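Long-range contacts in pesticidal crystal protein Cry2Aa (Bacillus thuringiensis serovar kurstaki, PDB 1I5P), which kills mosquito and moth larvae by binding to midgut epithelial cells and promoting their colloid-osmotic lysis: residues A[509-514]-A[524-529]; A[529-534]-A[606-611]; A[552-557]-A[611-616]; A[571-576]-A[586-591]. One frame throughout, in Å; residues are numbered along the deposited sequence.

Contact 1: residues A[509-514]-A[524-529]; sequences RTFISE and RFEQSN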
# COMPACT_ATOMS: atom_id res chain seq x y z
N ARG A 509 -2.50 -1.41 -24.37
CA ARG A 509 -1.88 -2.71 -24.19
C ARG A 509 -1.05 -2.74 -22.90
O ARG A 509 -0.24 -3.64 -22.70
CB ARG A 509 -0.97 -3.03 -25.38
CG ARG A 509 -1.66 -2.96 -26.76
CD ARG A 509 -2.42 -4.23 -27.09
NE ARG A 509 -1.56 -5.41 -27.05
CZ ARG A 509 -0.58 -5.65 -27.92
NH1 ARG A 509 -0.34 -4.80 -28.91
NH2 ARG A 509 0.16 -6.74 -27.78
N THR A 510 -1.27 -1.77 -22.02
CA THR A 510 -0.54 -1.70 -20.76
C THR A 510 -1.53 -1.77 -19.60
O THR A 510 -2.49 -1.00 -19.55
CB THR A 510 0.27 -0.39 -20.65
OG1 THR A 510 1.26 -0.36 -21.69
CG2 THR A 510 0.97 -0.29 -19.29
N PHE A 511 -1.29 -2.68 -18.66
CA PHE A 511 -2.19 -2.85 -17.53
C PHE A 511 -1.52 -2.83 -16.17
O PHE A 511 -0.35 -3.16 -16.02
CB PHE A 511 -2.95 -4.18 -17.67
CG PHE A 511 -3.67 -4.35 -18.98
CD1 PHE A 511 -2.96 -4.67 -20.13
CD2 PHE A 511 -5.04 -4.14 -19.06
CE1 PHE A 511 -3.62 -4.80 -21.35
CE2 PHE A 511 -5.71 -4.26 -20.28
CZ PHE A 511 -4.99 -4.59 -21.43
N ILE A 512 -2.29 -2.43 -15.16
CA ILE A 512 -1.80 -2.42 -13.80
C ILE A 512 -2.08 -3.83 -13.30
O ILE A 512 -3.19 -4.32 -13.46
CB ILE A 512 -2.55 -1.38 -12.94
CG1 ILE A 512 -2.27 0.02 -13.50
CG2 ILE A 512 -2.12 -1.48 -11.49
CD1 ILE A 512 -2.99 1.14 -12.77
N SER A 513 -1.07 -4.47 -12.74
CA SER A 513 -1.21 -5.84 -12.25
C SER A 513 -0.95 -5.95 -10.75
O SER A 513 0.13 -5.63 -10.26
CB SER A 513 -0.24 -6.75 -13.01
OG SER A 513 -0.31 -8.09 -12.57
N GLU A 514 -1.97 -6.41 -10.03
CA GLU A 514 -1.92 -6.58 -8.58
C GLU A 514 -0.68 -7.32 -8.07
O GLU A 514 -0.25 -8.32 -8.67
CB GLU A 514 -3.20 -7.30 -8.14
CG GLU A 514 -3.15 -7.89 -6.74
CD GLU A 514 -4.51 -8.38 -6.27
OE1 GLU A 514 -5.07 -9.30 -6.89
OE2 GLU A 514 -5.02 -7.83 -5.26
N ARG A 524 2.25 -3.88 -16.32
CA ARG A 524 2.49 -4.96 -17.27
C ARG A 524 2.40 -4.48 -18.71
O ARG A 524 1.35 -4.03 -19.17
CB ARG A 524 1.49 -6.10 -17.05
CG ARG A 524 1.76 -7.31 -17.93
CD ARG A 524 0.74 -8.43 -17.74
NE ARG A 524 -0.60 -8.07 -18.21
CZ ARG A 524 -1.67 -7.95 -17.42
NH1 ARG A 524 -1.56 -8.14 -16.12
NH2 ARG A 524 -2.84 -7.64 -17.94
N PHE A 525 3.52 -4.58 -19.43
CA PHE A 525 3.58 -4.19 -20.83
C PHE A 525 3.28 -5.41 -21.69
O PHE A 525 3.99 -6.42 -21.61
CB PHE A 525 4.97 -3.64 -21.18
CG PHE A 525 5.39 -2.45 -20.37
CD1 PHE A 525 6.61 -2.44 -19.70
CD2 PHE A 525 4.57 -1.33 -20.27
CE1 PHE A 525 7.00 -1.34 -18.94
CE2 PHE A 525 4.95 -0.22 -19.51
CZ PHE A 525 6.17 -0.23 -18.84
N GLU A 526 2.23 -5.34 -22.49
CA GLU A 526 1.87 -6.46 -23.36
C GLU A 526 2.25 -6.19 -24.80
O GLU A 526 2.20 -7.08 -25.64
CB GLU A 526 0.36 -6.73 -23.26
CG GLU A 526 -0.06 -7.34 -21.93
CD GLU A 526 -1.54 -7.65 -21.87
OE1 GLU A 526 -2.21 -7.60 -22.92
OE2 GLU A 526 -2.03 -7.96 -20.76
N GLN A 527 2.64 -4.94 -25.08
CA GLN A 527 3.05 -4.55 -26.42
C GLN A 527 4.53 -4.19 -26.42
O GLN A 527 4.99 -3.40 -25.60
CB GLN A 527 2.21 -3.37 -26.91
CG GLN A 527 2.72 -2.74 -28.20
CD GLN A 527 1.69 -1.86 -28.86
OE1 GLN A 527 0.69 -1.47 -28.25
NE2 GLN A 527 1.92 -1.52 -30.13
N SER A 528 5.27 -4.77 -27.36
CA SER A 528 6.70 -4.51 -27.46
C SER A 528 6.96 -3.04 -27.81
O SER A 528 6.11 -2.36 -28.38
CB SER A 528 7.32 -5.43 -28.52
OG SER A 528 8.73 -5.46 -28.40
N ASN A 529 8.14 -2.55 -27.43
CA ASN A 529 8.54 -1.17 -27.67
C ASN A 529 7.65 -0.15 -26.97
O ASN A 529 7.25 0.87 -27.55
CB ASN A 529 8.59 -0.88 -29.17
CG ASN A 529 9.33 0.40 -29.49
OD1 ASN A 529 10.12 0.89 -28.68
ND2 ASN A 529 9.10 0.94 -30.68
O HOH W 1 2.53 -2.29 -23.43
O HOH W 2 -3.97 -7.04 -14.38

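Contact 2: residues A[529-534]-A[606-611]; sequences NTTARY and DINVTL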
# COMPACT_ATOMS: atom_id res chain seq x y z
N ASN A 529 8.14 -2.55 -27.43
CA ASN A 529 8.54 -1.17 -27.67
C ASN A 529 7.65 -0.15 -26.97
O ASN A 529 7.25 0.87 -27.55
CB ASN A 529 8.59 -0.88 -29.17
CG ASN A 529 9.33 0.40 -29.49
OD1 ASN A 529 10.12 0.89 -28.68
ND2 ASN A 529 9.10 0.94 -30.68
N THR A 530 7.34 -0.43 -25.71
CA THR A 530 6.54 0.48 -24.91
C THR A 530 7.52 1.26 -24.04
O THR A 530 8.44 0.69 -23.46
CB THR A 530 5.56 -0.28 -23.99
OG1 THR A 530 4.61 -1.00 -24.79
CG2 THR A 530 4.81 0.69 -23.08
N THR A 531 7.32 2.57 -23.97
CA THR A 531 8.19 3.42 -23.18
C THR A 531 7.39 4.10 -22.08
O THR A 531 6.33 4.68 -22.33
CB THR A 531 8.86 4.51 -24.03
OG1 THR A 531 9.78 3.90 -24.95
CG2 THR A 531 9.61 5.50 -23.15
N ALA A 532 7.91 4.01 -20.86
CA ALA A 532 7.28 4.63 -19.70
C ALA A 532 8.24 5.70 -19.19
O ALA A 532 9.39 5.40 -18.83
CB ALA A 532 7.03 3.58 -18.61
N ARG A 533 7.79 6.95 -19.18
CA ARG A 533 8.63 8.03 -18.70
C ARG A 533 8.28 8.45 -17.29
O ARG A 533 7.11 8.57 -16.93
CB ARG A 533 8.52 9.26 -19.61
CG ARG A 533 9.03 10.54 -18.94
CD ARG A 533 9.23 11.67 -19.92
NE ARG A 533 10.31 11.39 -20.85
CZ ARG A 533 10.74 12.23 -21.79
NH1 ARG A 533 10.17 13.42 -21.91
NH2 ARG A 533 11.74 11.89 -22.58
N TYR A 534 9.31 8.70 -16.49
CA TYR A 534 9.15 9.14 -15.11
C TYR A 534 9.98 10.40 -14.92
O TYR A 534 11.03 10.57 -15.54
CB TYR A 534 9.62 8.05 -14.14
CG TYR A 534 8.87 6.75 -14.32
CD1 TYR A 534 9.23 5.85 -15.31
CD2 TYR A 534 7.76 6.46 -13.53
CE1 TYR A 534 8.50 4.69 -15.53
CE2 TYR A 534 7.02 5.30 -13.75
CZ TYR A 534 7.39 4.43 -14.75
OH TYR A 534 6.64 3.30 -14.99
N ASP A 606 13.53 7.46 -18.86
CA ASP A 606 12.76 6.72 -19.86
C ASP A 606 13.11 5.25 -19.82
O ASP A 606 14.27 4.87 -19.94
CB ASP A 606 13.00 7.29 -21.26
CG ASP A 606 12.48 8.70 -21.42
OD1 ASP A 606 11.39 8.99 -20.90
OD2 ASP A 606 13.16 9.51 -22.09
N ILE A 607 12.08 4.43 -19.62
CA ILE A 607 12.26 2.99 -19.58
C ILE A 607 11.55 2.36 -20.77
O ILE A 607 10.32 2.32 -20.82
CB ILE A 607 11.70 2.41 -18.26
CG1 ILE A 607 12.39 3.07 -17.06
CG2 ILE A 607 11.91 0.91 -18.22
CD1 ILE A 607 11.93 2.57 -15.69
N ASN A 608 12.33 1.89 -21.74
CA ASN A 608 11.78 1.27 -22.93
C ASN A 608 11.97 -0.24 -22.88
O ASN A 608 13.06 -0.74 -22.62
CB ASN A 608 12.45 1.85 -24.18
CG ASN A 608 12.05 1.11 -25.45
OD1 ASN A 608 12.63 0.08 -25.79
ND2 ASN A 608 11.05 1.62 -26.15
N VAL A 609 10.89 -0.96 -23.15
CA VAL A 609 10.95 -2.41 -23.10
C VAL A 609 10.62 -3.08 -24.43
O VAL A 609 9.63 -2.76 -25.08
CB VAL A 609 10.00 -2.97 -22.02
CG1 VAL A 609 10.03 -4.49 -22.03
CG2 VAL A 609 10.41 -2.44 -20.65
N THR A 610 11.48 -4.01 -24.81
CA THR A 610 11.32 -4.78 -26.03
C THR A 610 10.90 -6.17 -25.58
O THR A 610 11.60 -6.80 -24.80
CB THR A 610 12.66 -4.90 -26.79
OG1 THR A 610 13.13 -3.59 -27.13
CG2 THR A 610 12.47 -5.71 -28.06
N LEU A 611 9.74 -6.63 -26.04
CA LEU A 611 9.25 -7.95 -25.67
C LEU A 611 9.73 -8.97 -26.70
O LEU A 611 8.97 -9.38 -27.57
CB LEU A 611 7.73 -7.96 -25.59
CG LEU A 611 7.09 -7.04 -24.54
CD1 LEU A 611 5.58 -7.22 -24.58
CD2 LEU A 611 7.63 -7.38 -23.16

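Contact 3: residues A[552-557]-A[611-616]; sequences IGNSTI and LNSGTP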
# COMPACT_ATOMS: atom_id res chain seq x y z
N ILE A 552 8.81 -13.50 -17.72
CA ILE A 552 8.73 -14.93 -17.96
C ILE A 552 8.92 -15.11 -19.46
O ILE A 552 7.99 -15.45 -20.19
CB ILE A 552 7.38 -15.51 -17.52
CG1 ILE A 552 6.99 -14.93 -16.16
CG2 ILE A 552 7.48 -17.03 -17.45
CD1 ILE A 552 8.03 -15.14 -15.08
N GLY A 553 10.14 -14.85 -19.90
CA GLY A 553 10.50 -14.93 -21.30
C GLY A 553 11.59 -13.89 -21.47
O GLY A 553 11.98 -13.24 -20.50
N ASN A 554 12.10 -13.73 -22.69
CA ASN A 554 13.15 -12.75 -22.92
C ASN A 554 12.61 -11.37 -23.25
O ASN A 554 11.58 -11.22 -23.91
CB ASN A 554 14.07 -13.20 -24.05
CG ASN A 554 15.03 -14.28 -23.62
OD1 ASN A 554 15.68 -14.17 -22.58
ND2 ASN A 554 15.13 -15.33 -24.42
N SER A 555 13.33 -10.36 -22.77
CA SER A 555 12.96 -8.98 -22.99
C SER A 555 14.23 -8.13 -22.97
O SER A 555 15.27 -8.57 -22.49
CB SER A 555 11.99 -8.51 -21.91
OG SER A 555 12.50 -8.76 -20.61
N THR A 556 14.14 -6.93 -23.52
CA THR A 556 15.28 -6.03 -23.55
C THR A 556 14.89 -4.69 -22.94
O THR A 556 13.87 -4.10 -23.31
CB THR A 556 15.77 -5.79 -24.99
OG1 THR A 556 16.12 -7.05 -25.58
CG2 THR A 556 16.98 -4.87 -25.00
N ILE A 557 15.70 -4.21 -22.01
CA ILE A 557 15.43 -2.95 -21.35
C ILE A 557 16.39 -1.86 -21.81
O ILE A 557 17.61 -2.05 -21.81
CB ILE A 557 15.55 -3.08 -19.81
CG1 ILE A 557 14.66 -4.21 -19.30
CG2 ILE A 557 15.15 -1.78 -19.15
CD1 ILE A 557 14.81 -4.48 -17.82
N LEU A 611 9.74 -6.63 -26.04
CA LEU A 611 9.25 -7.95 -25.67
C LEU A 611 9.73 -8.97 -26.70
O LEU A 611 8.97 -9.38 -27.57
CB LEU A 611 7.73 -7.96 -25.59
CG LEU A 611 7.09 -7.04 -24.54
CD1 LEU A 611 5.58 -7.22 -24.58
CD2 LEU A 611 7.63 -7.38 -23.16
N ASN A 612 10.99 -9.36 -26.59
CA ASN A 612 11.57 -10.31 -27.51
C ASN A 612 10.72 -11.57 -27.67
O ASN A 612 10.33 -11.92 -28.78
CB ASN A 612 12.98 -10.69 -27.04
CG ASN A 612 13.88 -9.47 -26.88
OD1 ASN A 612 14.20 -9.07 -25.76
ND2 ASN A 612 14.29 -8.88 -28.00
N SER A 613 10.43 -12.23 -26.55
CA SER A 613 9.63 -13.46 -26.59
C SER A 613 8.14 -13.23 -26.85
O SER A 613 7.40 -14.18 -27.10
CB SER A 613 9.81 -14.24 -25.29
OG SER A 613 11.13 -14.76 -25.18
N GLY A 614 7.69 -11.99 -26.78
CA GLY A 614 6.28 -11.73 -27.01
C GLY A 614 5.50 -11.83 -25.71
O GLY A 614 4.34 -11.41 -25.63
N THR A 615 6.13 -12.40 -24.69
CA THR A 615 5.50 -12.53 -23.38
C THR A 615 5.49 -11.17 -22.68
O THR A 615 6.39 -10.36 -22.89
CB THR A 615 6.26 -13.53 -22.49
OG1 THR A 615 7.67 -13.37 -22.69
CG2 THR A 615 5.86 -14.96 -22.85
N PRO A 616 4.48 -10.92 -21.84
CA PRO A 616 4.35 -9.65 -21.12
C PRO A 616 5.55 -9.36 -20.24
O PRO A 616 6.30 -10.26 -19.88
CB PRO A 616 3.08 -9.85 -20.30
CG PRO A 616 2.30 -10.83 -21.13
CD PRO A 616 3.38 -11.82 -21.48
O HOH W 3 6.49 -12.10 -17.98
O HOH W 4 8.98 -10.90 -23.92

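Contact 4: residues A[571-576]-A[586-591]; sequences VNTTTN and RFSDIN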
# COMPACT_ATOMS: atom_id res chain seq x y z
N VAL A 571 16.85 -10.13 -20.61
CA VAL A 571 16.28 -10.03 -19.28
C VAL A 571 15.24 -11.13 -19.19
O VAL A 571 14.26 -11.13 -19.94
CB VAL A 571 15.61 -8.66 -19.06
CG1 VAL A 571 14.90 -8.64 -17.71
CG2 VAL A 571 16.65 -7.56 -19.12
N ASN A 572 15.45 -12.08 -18.30
CA ASN A 572 14.53 -13.19 -18.14
C ASN A 572 14.55 -13.65 -16.70
O ASN A 572 15.60 -14.07 -16.20
CB ASN A 572 14.94 -14.36 -19.05
CG ASN A 572 13.83 -15.35 -19.25
OD1 ASN A 572 13.12 -15.72 -18.31
ND2 ASN A 572 13.66 -15.80 -20.49
N THR A 573 13.41 -13.58 -16.03
CA THR A 573 13.33 -13.97 -14.63
C THR A 573 12.58 -15.28 -14.44
O THR A 573 12.08 -15.57 -13.35
CB THR A 573 12.62 -12.88 -13.81
OG1 THR A 573 11.25 -12.79 -14.22
CG2 THR A 573 13.29 -11.53 -14.01
N THR A 574 12.51 -16.08 -15.50
CA THR A 574 11.84 -17.38 -15.43
C THR A 574 12.41 -18.22 -14.31
O THR A 574 11.67 -18.71 -13.45
CB THR A 574 11.99 -18.16 -16.75
OG1 THR A 574 11.39 -17.41 -17.82
CG2 THR A 574 11.31 -19.51 -16.64
N THR A 575 13.73 -18.39 -14.31
CA THR A 575 14.40 -19.18 -13.28
C THR A 575 15.42 -18.34 -12.50
O THR A 575 15.75 -18.66 -11.36
CB THR A 575 15.12 -20.40 -13.90
OG1 THR A 575 15.94 -19.99 -15.00
CG2 THR A 575 14.09 -21.41 -14.39
N ASN A 576 15.91 -17.27 -13.12
CA ASN A 576 16.86 -16.37 -12.48
C ASN A 576 16.08 -15.25 -11.79
O ASN A 576 15.90 -14.16 -12.35
CB ASN A 576 17.82 -15.77 -13.51
CG ASN A 576 18.89 -16.75 -13.94
OD1 ASN A 576 19.31 -16.76 -15.10
ND2 ASN A 576 19.36 -17.57 -13.01
N ARG A 586 7.79 -13.13 -11.11
CA ARG A 586 8.97 -13.62 -10.40
C ARG A 586 10.02 -12.54 -10.58
O ARG A 586 10.80 -12.56 -11.53
CB ARG A 586 9.46 -14.94 -10.99
CG ARG A 586 8.54 -16.10 -10.70
CD ARG A 586 8.97 -17.32 -11.48
NE ARG A 586 7.81 -17.97 -12.08
CZ ARG A 586 7.88 -18.79 -13.12
NH1 ARG A 586 9.05 -19.07 -13.68
NH2 ARG A 586 6.76 -19.33 -13.60
N PHE A 587 10.03 -11.59 -9.65
CA PHE A 587 10.94 -10.47 -9.74
C PHE A 587 12.42 -10.77 -9.62
O PHE A 587 12.85 -11.79 -9.07
CB PHE A 587 10.54 -9.39 -8.71
CG PHE A 587 11.25 -9.49 -7.39
CD1 PHE A 587 12.56 -9.02 -7.24
CD2 PHE A 587 10.61 -10.02 -6.28
CE1 PHE A 587 13.21 -9.08 -6.01
CE2 PHE A 587 11.25 -10.09 -5.04
CZ PHE A 587 12.55 -9.62 -4.90
N SER A 588 13.20 -9.85 -10.17
CA SER A 588 14.64 -9.89 -10.12
C SER A 588 15.04 -8.42 -10.19
O SER A 588 14.39 -7.64 -10.90
CB SER A 588 15.22 -10.63 -11.32
OG SER A 588 16.63 -10.70 -11.21
N ASP A 589 16.07 -8.04 -9.46
CA ASP A 589 16.52 -6.65 -9.47
C ASP A 589 17.64 -6.51 -10.49
O ASP A 589 18.70 -7.09 -10.35
CB ASP A 589 17.00 -6.23 -8.08
CG ASP A 589 15.88 -6.21 -7.07
OD1 ASP A 589 14.71 -6.10 -7.49
OD2 ASP A 589 16.16 -6.29 -5.85
N ILE A 590 17.37 -5.73 -11.54
CA ILE A 590 18.34 -5.51 -12.59
C ILE A 590 19.15 -4.24 -12.34
O ILE A 590 18.59 -3.15 -12.23
CB ILE A 590 17.67 -5.35 -13.97
CG1 ILE A 590 16.56 -6.39 -14.15
CG2 ILE A 590 18.73 -5.47 -15.05
CD1 ILE A 590 17.04 -7.84 -14.11
N ASN A 591 20.47 -4.40 -12.25
CA ASN A 591 21.35 -3.26 -12.03
C ASN A 591 21.54 -2.59 -13.39
O ASN A 591 22.23 -3.11 -14.26
CB ASN A 591 22.69 -3.74 -11.46
CG ASN A 591 23.60 -2.59 -11.03
OD1 ASN A 591 24.58 -2.80 -10.30
ND2 ASN A 591 23.29 -1.38 -11.48
O HOH W 5 17.32 -12.20 -13.57

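Contact 1: residues A[509-514]-A[524-529]
Phe-511 and Arg-524 hold each other by a reciprocal pair of backbone bonds: Arg-524 N donates to Phe-511 O over 2.7 Å, and Phe-511 N donates to Arg-524 O over 3.0 Å. Two residues along, Glu-526 N gives a third bond to Arg-509 O at 3.0 Å. On the face that carries Phe-511, the Arg-524 guanidinium turns side-on to its own neighbour but one, NE and NH2 both gripping Glu-526 OE2, with NE to OE2 at 2.9 Å. The bend at chi3 (68°) brings the otherwise extended arginine chain round to the acid. This ion pair lies close to the phenyl ring: ring and guanidinium planes are 18° apart, Arg-524 NH2 comes within 3.5 Å of Phe-511 CG, and the carboxylate sits near CD1 and CE1.

These bonds belong to the antiparallel beta hairpin of strands 510-513 and 522-525, within the C-terminal, lectin-like jelly-roll sandwich of the toxin. Strand 617-626 flanks the hairpin beyond 522-525, and its Asp-618 touches Arg-524.

The other face carries the non-hydrogen-bonded pair Thr-510 and Phe-525, whose side chains run alongside each other, with Thr-510 OG1 at the ring edge, 3.7 Å from Phe-525 CD2. That hydroxyl also bonds Asn-506 O and takes a proton from a water that accepts from Gln-527 N. At the outer end Gln-527 CB lies over one face of the Arg-509 guanidinium, 3.5 Å from NH1, and the two side chains cross at about a right angle.

Contact 2: residues A[529-534]-A[606-611]
A G1 beta bulge ends the ladder where Asn-529 and Thr-530 both face Val-609: the two successive amides turn to one carbonyl, Asn-529 N reaching Val-609 O at 2.8 Å in a weak, bent bond and Thr-530 N reaching the same oxygen at 3.3 Å, also weakly. Asn-529 has the positive phi (63°) found at the first position of such a bulge. Beyond it the antiparallel pairing of strands 530-537 and 602-610 is regular, Val-609 N bonding Thr-530 O and Ala-532 exchanging two bonds with Ile-607.

The face bearing Thr-531 and Arg-533 is polar. The amide of Asn-608 spends both its N-H groups across the strands, ND2 giving one to Asn-529 OD1 at 2.8 Å and the other to Thr-531 OG1 at 2.9 Å. Both acceptors lie in the plane of that amide, which fixes its rotation. Arg-533 then meets Asp-606 side-on with nearly coplanar groups, NE to OD1 at 2.6 Å and NH2 to OD2 at 2.8 Å, each oxygen using its syn lone pair.

The other face is largely apolar and turned into the jelly-roll sandwich. Tyr-534 CE1 lies 4.0 Å from Ile-607 CD1, and Phe-525 packs on Ala-532 and Val-609.

Two directional polar clamps on the partly exposed face are consistent with this strand register and would reinforce it, and the paired charges of Arg-533 and Asp-606 probably offset each other there.

Contact 3: residues A[552-557]-A[611-616]
The loop that joins strands 602-610 and 617-626 folds against the start of strand 555-561, at one end of the jelly-roll sandwich. Across the contact, Asn-554 and Ser-613 exchange two bonds: Asn-554 N donates to Ser-613 OG at 2.9 Å, and Ser-613 N returns a nearly straight bond to Asn-554 O at 3.1 Å. The serine hydroxyl lies beside its own backbone N (chi1 -68°), which carries it across to the facing amide. Further along the strand, Thr-556 OG1 donates to Asn-612 OD1 at 2.8 Å, approaching in the carbonyl plane on a lone pair.

The loop's turn is closed within itself by Gly-614 N bonding Leu-611 O. Gly-553 passes close to Thr-615, its CA 3.5 Å from OG1, a path with no room for a side chain.

Two waters add bridges between the segments. One gives protons to both Asn-554 O, at 2.6 Å, and Thr-615 O; the other accepts from Ile-552 N and donates to Pro-616 O.

Short polar side chains and the two waters bond backbone atoms of both segments, so the contact is carried mainly by hydrogen bonds.

Contact 4: residues A[571-576]-A[586-591]
Thr-573 packs tightly on the strand: its CG2 methyl presses on Ser-588 CB at 3.4 Å, closer than usual for two carbons, while its OG1 donates to Arg-586 O at 2.7 Å. Placing OG1 between the backbone N and carbonyl carbon (chi1 66°) lets hydroxyl and methyl both face the strand, and the same oxygen also accepts from Ser-551 N. Less close, Val-571 CG1 rests 4.3 Å from Ile-590 CD1.

The outer side is more open and polar. Arg-586, bent at chi3, reaches across to Thr-574, and its NH1 gives a bent bond to Thr-574 O at 2.7 Å, the acceptor lying in the guanidinium plane. A water sits between Asn-576 O and Ser-588 OG and bonds both, donating to the carbonyl. The loop keeps its own shape there through an Asx turn, in which Asn-572 OD1 accepts from Thr-574 N at 2.9 Å.

Segment 571-576 leaves strand 564-571 and leads on toward the short strand 581-582, which pairs with 585-597. Strand 541-550 is the antiparallel neighbour of 585-597, and its Val-549 touches both Val-571 and Ile-590. On the far side of strand 585-597, Phe-587 packs on Met-620 of strand 617-626.

How the contacts relate
All four contacts lie in the C-terminal domain. From the N terminus, contact 1 closes first, a short hairpin loop between 509-514 and 524-529. Contact 2 follows in series, sharing Asn-529, and spans the long excursion to 606-611. Contact 3 opens within that span and closes after it at 611-616, so the two cross and share Leu-611. Contact 4 lies wholly inside both spans and closes another local loop. Contacts 1 and 4 reach one sheet, about 17 Å apart between centres; contacts 2 and 3 reach another, whose end at Val-571 contact 4 joins to strand 585-597. Probable hydrogen bonds join contact 1 to contacts 2 and 3 (Ser-528 OG to Leu-611 N) and contact 3 to contact 4 (Ser-555 O to Val-571 N).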